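PDB 6SLC: sporulation and cell division protein SsgA, which probably takes part in controlling cell division during sporulation in Streptomyces, as a member of the SsgA-like family to which the FtsZ-recruiting SsgB belongs. Local coordinates for residues A[78-81]-A[85-88]; A[92-97]-A[103-108]. All coordinates share one frame; numbering follows the deposited sequence.

Interaction 1 of 2, residues A[78-81]-A[85-88]; sequences LAEG and PTGT
E80, of helix 75-81, and T86, in the loop that follows, carry this contact between them. The polar part is a single weak hydrogen bond: the hydroxyl OG1 of T86 gives its proton to OE1 of E80 over 2.9 Å. The other carboxylate oxygen lies farther off, E80 OE2 standing 3.9 Å from T86 OG1, and has a long, weak ion pair with R84, a residue in the loop between the two segments. Both polar contacts are weak, and together they hold the carboxylate only loosely.

The apolar part is made by the stem of E80. This side chain is extended, with CG anti to its own nitrogen (chi1 -172°) and CD carried straight on (chi2 173°), and the whole stem passes obliquely across the threonine. E80 CG rests 3.9 Å from T86 CB, and E80 CB lies at the same distance from T86 CG2. That methyl group sits between the nitrogen and carbonyl carbon of T86 and also faces the backbone of the helix, 3.8 Å from the amide nitrogen of G81. G81 itself is buried, and its CA comes within 5.8 Å of P85 CA as the chain doubles back.

The loop is also tied to the sheet, since P85 packs on R92 and W94. The arrangement is a short helix-to-strand connection, in which T86 packs against helix 75-81 before the chain enters strand 91-98, outermost within the chain.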
loop_
_atom_site.group_PDB
_atom_site.type_symbol
_atom_site.label_atom_id
_atom_site.label_comp_id
_atom_site.label_asym_id
_atom_site.label_seq_id
_atom_site.Cartn_x
_atom_site.Cartn_y
_atom_site.Cartn_z
ATOM N N LEU A 78 -6.000 22.932 -3.099
ATOM C CA LEU A 78 -5.243 23.113 -1.833
ATOM C C LEU A 78 -4.312 24.315 -1.964
ATOM O O LEU A 78 -4.232 25.109 -1.008
ATOM C CB LEU A 78 -4.446 21.842 -1.523
ATOM C CG LEU A 78 -5.293 20.628 -1.157
ATOM C CD1 LEU A 78 -4.409 19.422 -0.907
ATOM C CD2 LEU A 78 -6.172 20.941 0.041
ATOM N N ALA A 79 -3.652 24.454 -3.114
ATOM C CA ALA A 79 -2.751 25.594 -3.394
ATOM C C ALA A 79 -3.528 26.921 -3.278
ATOM O O ALA A 79 -3.051 27.811 -2.566
ATOM C CB ALA A 79 -2.110 25.415 -4.748
ATOM N N GLU A 80 -4.693 27.035 -3.922
ATOM C CA GLU A 80 -5.547 28.256 -3.874
ATOM C C GLU A 80 -6.036 28.501 -2.440
ATOM O O GLU A 80 -6.108 29.657 -2.016
ATOM C CB GLU A 80 -6.730 28.138 -4.833
ATOM C CG GLU A 80 -7.525 29.431 -4.961
ATOM C CD GLU A 80 -8.624 29.450 -6.014
ATOM O OE1 GLU A 80 -8.976 28.371 -6.548
ATOM O OE2 GLU A 80 -9.135 30.549 -6.292
ATOM N N GLY A 81 -6.356 27.439 -1.718
ATOM C CA GLY A 81 -6.904 27.510 -0.353
ATOM C C GLY A 81 -5.958 28.173 0.631
ATOM O O GLY A 81 -6.419 28.600 1.695
ATOM N N PRO A 85 -10.701 31.736 -0.202
ATOM C CA PRO A 85 -11.716 30.691 -0.123
ATOM C C PRO A 85 -11.963 30.118 -1.518
ATOM O O PRO A 85 -11.955 30.882 -2.446
ATOM C CB PRO A 85 -12.966 31.411 0.398
ATOM C CG PRO A 85 -12.428 32.682 1.014
ATOM C CD PRO A 85 -11.246 33.052 0.142
ATOM N N THR A 86 -12.141 28.805 -1.633
ATOM C CA THR A 86 -12.297 28.143 -2.948
ATOM C C THR A 86 -12.982 26.791 -2.778
ATOM O O THR A 86 -13.013 26.284 -1.647
ATOM C CB THR A 86 -10.942 28.010 -3.650
ATOM O OG1 THR A 86 -11.191 27.488 -4.949
ATOM C CG2 THR A 86 -9.987 27.088 -2.935
ATOM N N GLY A 87 -13.496 26.260 -3.891
ATOM C CA GLY A 87 -14.139 24.942 -3.999
ATOM C C GLY A 87 -15.644 25.047 -3.960
ATOM O O GLY A 87 -16.170 25.904 -3.215
ATOM N N THR A 88 -16.313 24.203 -4.744
ATOM C CA THR A 88 -17.777 23.943 -4.662
ATOM C C THR A 88 -17.983 22.423 -4.714
ATOM O O THR A 88 -17.080 21.707 -5.185
ATOM C CB THR A 88 -18.534 24.715 -5.751
ATOM O OG1 THR A 88 -17.803 24.584 -6.969
ATOM C CG2 THR A 88 -18.687 26.189 -5.445
#

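Interaction 2 of 2, residues A[92-97]-A[103-108]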
loop_
_atom_site.group_PDB
_atom_site.type_symbol
_atom_site.label_atom_id
_atom_site.label_comp_id
_atom_site.label_asym_id
_atom_site.label_seq_id
_atom_site.Cartn_x
_atom_site.Cartn_y
_atom_site.Cartn_z
ATOM N N ARG A 92 -14.734 22.510 0.337
ATOM C CA ARG A 92 -14.536 23.970 0.476
ATOM C C ARG A 92 -13.260 24.188 1.300
ATOM O O ARG A 92 -13.098 23.548 2.361
ATOM C CB ARG A 92 -15.773 24.577 1.139
ATOM C CG ARG A 92 -15.741 26.086 1.289
ATOM C CD ARG A 92 -16.078 26.907 0.046
ATOM N NE ARG A 92 -16.246 28.312 0.438
ATOM C CZ ARG A 92 -16.297 29.357 -0.383
ATOM N NH1 ARG A 92 -16.194 29.200 -1.689
ATOM N NH2 ARG A 92 -16.453 30.565 0.123
ATOM N N VAL A 93 -12.390 25.081 0.844
ATOM C CA VAL A 93 -11.088 25.387 1.497
ATOM C C VAL A 93 -10.943 26.906 1.625
ATOM O O VAL A 93 -11.311 27.615 0.656
ATOM C CB VAL A 93 -9.926 24.784 0.689
ATOM C CG1 VAL A 93 -8.591 25.068 1.343
ATOM C CG2 VAL A 93 -10.092 23.295 0.465
ATOM N N TRP A 94 -10.391 27.380 2.746
ATOM C CA TRP A 94 -10.117 28.823 2.962
ATOM C C TRP A 94 -9.055 29.014 4.044
ATOM O O TRP A 94 -8.957 28.223 4.982
ATOM C CB TRP A 94 -11.411 29.586 3.282
ATOM C CG TRP A 94 -11.986 29.294 4.631
ATOM C CD1 TRP A 94 -11.715 29.945 5.800
ATOM C CD2 TRP A 94 -12.942 28.273 4.958
ATOM N NE1 TRP A 94 -12.436 29.397 6.831
ATOM C CE2 TRP A 94 -13.204 28.379 6.342
ATOM C CE3 TRP A 94 -13.585 27.274 4.224
ATOM C CZ2 TRP A 94 -14.080 27.523 7.003
ATOM C CZ3 TRP A 94 -14.457 26.434 4.876
ATOM C CH2 TRP A 94 -14.704 26.557 6.246
ATOM N N PRO A 95 -8.228 30.080 3.932
ATOM C CA PRO A 95 -7.224 30.401 4.949
ATOM C C PRO A 95 -7.860 31.140 6.132
ATOM O O PRO A 95 -8.913 31.753 5.978
ATOM C CB PRO A 95 -6.235 31.317 4.214
ATOM C CG PRO A 95 -7.098 32.011 3.165
ATOM C CD PRO A 95 -8.223 31.051 2.826
ATOM N N SER A 96 -7.214 31.064 7.287
ATOM C CA SER A 96 -7.739 31.582 8.573
ATOM C C SER A 96 -6.624 31.514 9.613
ATOM O O SER A 96 -5.471 31.197 9.232
ATOM C CB SER A 96 -8.962 30.809 8.986
ATOM O OG SER A 96 -9.430 31.218 10.252
ATOM N N ARG A 97 -6.934 31.843 10.862
ATOM C CA ARG A 97 -5.966 31.731 11.982
ATOM C C ARG A 97 -6.683 31.069 13.150
ATOM O O ARG A 97 -7.912 31.221 13.247
ATOM C CB ARG A 97 -5.393 33.092 12.379
ATOM C CG ARG A 97 -4.868 33.892 11.198
ATOM C CD ARG A 97 -4.026 35.057 11.661
ATOM N NE ARG A 97 -2.797 34.618 12.307
ATOM C CZ ARG A 97 -1.663 34.336 11.672
ATOM N NH1 ARG A 97 -1.590 34.428 10.354
ATOM N NH2 ARG A 97 -0.603 33.951 12.359
ATOM N N VAL A 103 -3.763 28.763 9.514
ATOM C CA VAL A 103 -4.373 27.442 9.212
ATOM C C VAL A 103 -5.098 27.528 7.874
ATOM O O VAL A 103 -5.495 28.633 7.470
ATOM C CB VAL A 103 -5.327 26.986 10.327
ATOM C CG1 VAL A 103 -4.574 26.751 11.628
ATOM C CG2 VAL A 103 -6.474 27.969 10.503
ATOM N N VAL A 104 -5.234 26.389 7.210
ATOM C CA VAL A 104 -6.162 26.229 6.065
ATOM C C VAL A 104 -7.334 25.406 6.592
ATOM O O VAL A 104 -7.113 24.329 7.175
ATOM C CB VAL A 104 -5.451 25.594 4.862
ATOM C CG1 VAL A 104 -6.412 25.231 3.752
ATOM C CG2 VAL A 104 -4.369 26.514 4.336
ATOM N N CYS A 105 -8.536 25.952 6.469
ATOM C CA CYS A 105 -9.780 25.276 6.886
ATOM C C CYS A 105 -10.228 24.398 5.717
ATOM O O CYS A 105 -10.218 24.890 4.580
ATOM C CB CYS A 105 -10.816 26.303 7.319
ATOM S SG CYS A 105 -10.392 27.155 8.868
ATOM N N ILE A 106 -10.507 23.124 5.984
ATOM C CA ILE A 106 -10.988 22.139 4.975
ATOM C C ILE A 106 -12.350 21.608 5.441
ATOM O O ILE A 106 -12.403 20.858 6.435
ATOM C CB ILE A 106 -9.948 21.028 4.752
ATOM C CG1 ILE A 106 -8.568 21.626 4.457
ATOM C CG2 ILE A 106 -10.412 20.080 3.655
ATOM C CD1 ILE A 106 -7.435 20.612 4.356
ATOM N N ALA A 107 -13.412 22.017 4.748
ATOM C CA ALA A 107 -14.795 21.541 4.960
ATOM C C ALA A 107 -15.105 20.455 3.930
ATOM O O ALA A 107 -15.085 20.762 2.726
ATOM C CB ALA A 107 -15.753 22.692 4.846
ATOM N N LEU A 108 -15.379 19.240 4.400
ATOM C CA LEU A 108 -15.624 18.035 3.573
ATOM C C LEU A 108 -17.076 17.551 3.750
ATOM O O LEU A 108 -17.546 17.444 4.905
ATOM C CB LEU A 108 -14.623 16.969 4.024
ATOM C CG LEU A 108 -13.146 17.328 3.847
ATOM C CD1 LEU A 108 -12.257 16.189 4.314
ATOM C CD2 LEU A 108 -12.824 17.641 2.401
#
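W94 and C105 meet through the tryptophan's first torsion: chi1 of 71° sets the indole between its own nitrogen and carbonyl carbon, leaning over strand 103-108 and bringing one ring face over C105 CB. That carbon lies 3.6 Å from the five-membered ring centroid of W94, in a CH-pi contact displaced toward the rim. A cysteine chi1 of -69° swings the sulfur to the side of its own nitrogen, from where it approaches the same ring obliquely, with C105 SG 3.7 Å from W94 NE1, and also touches CB of S96. At the indole edge, near the ring plane, CB of A107 meets CZ3 of W94 at 4.0 Å.

On the opposite face of the sheet, V93 and V104 cross, their CG1 methyls modelled at 3.3 Å, closer than usual contact, so the exact spacing is doubtful; I106 points to this side too.

The backbones are joined by six hydrogen bonds, in three antiparallel hydrogen-bonded pairs: R92 with A107, W94 with C105 and S96 with V103. The shortest runs from C105 N to W94 O, 2.7 Å. P95 falls at a non-hydrogen-bonded position, opposite V104, where its lack of an N-H costs the pairing nothing. Strand 101-109 bonds on its other side to strand 114-120: this is an antiparallel beta hairpin of the protein's beta barrel, with 91-98 as its outermost strand within the chain.

Overall arrangement
Interactions 1 and 2 follow one another along the chain, their centres about 8 Å apart, and meet along strand 91-98. The loop of interaction 1 is fastened to interaction 2 by a probable hydrogen bond from T86 N to V93 O, 2.7 Å. G81 packs beside it: G81 CA lies 3.4 Å from V93 CG1, the methyl that also meets V104. Helix 75-81 and its loop therefore lie along the strand of the hairpin that does not pair with 114-120. A bound PEG, probably from crystallisation, lies about 4 Å from the side chain of E80.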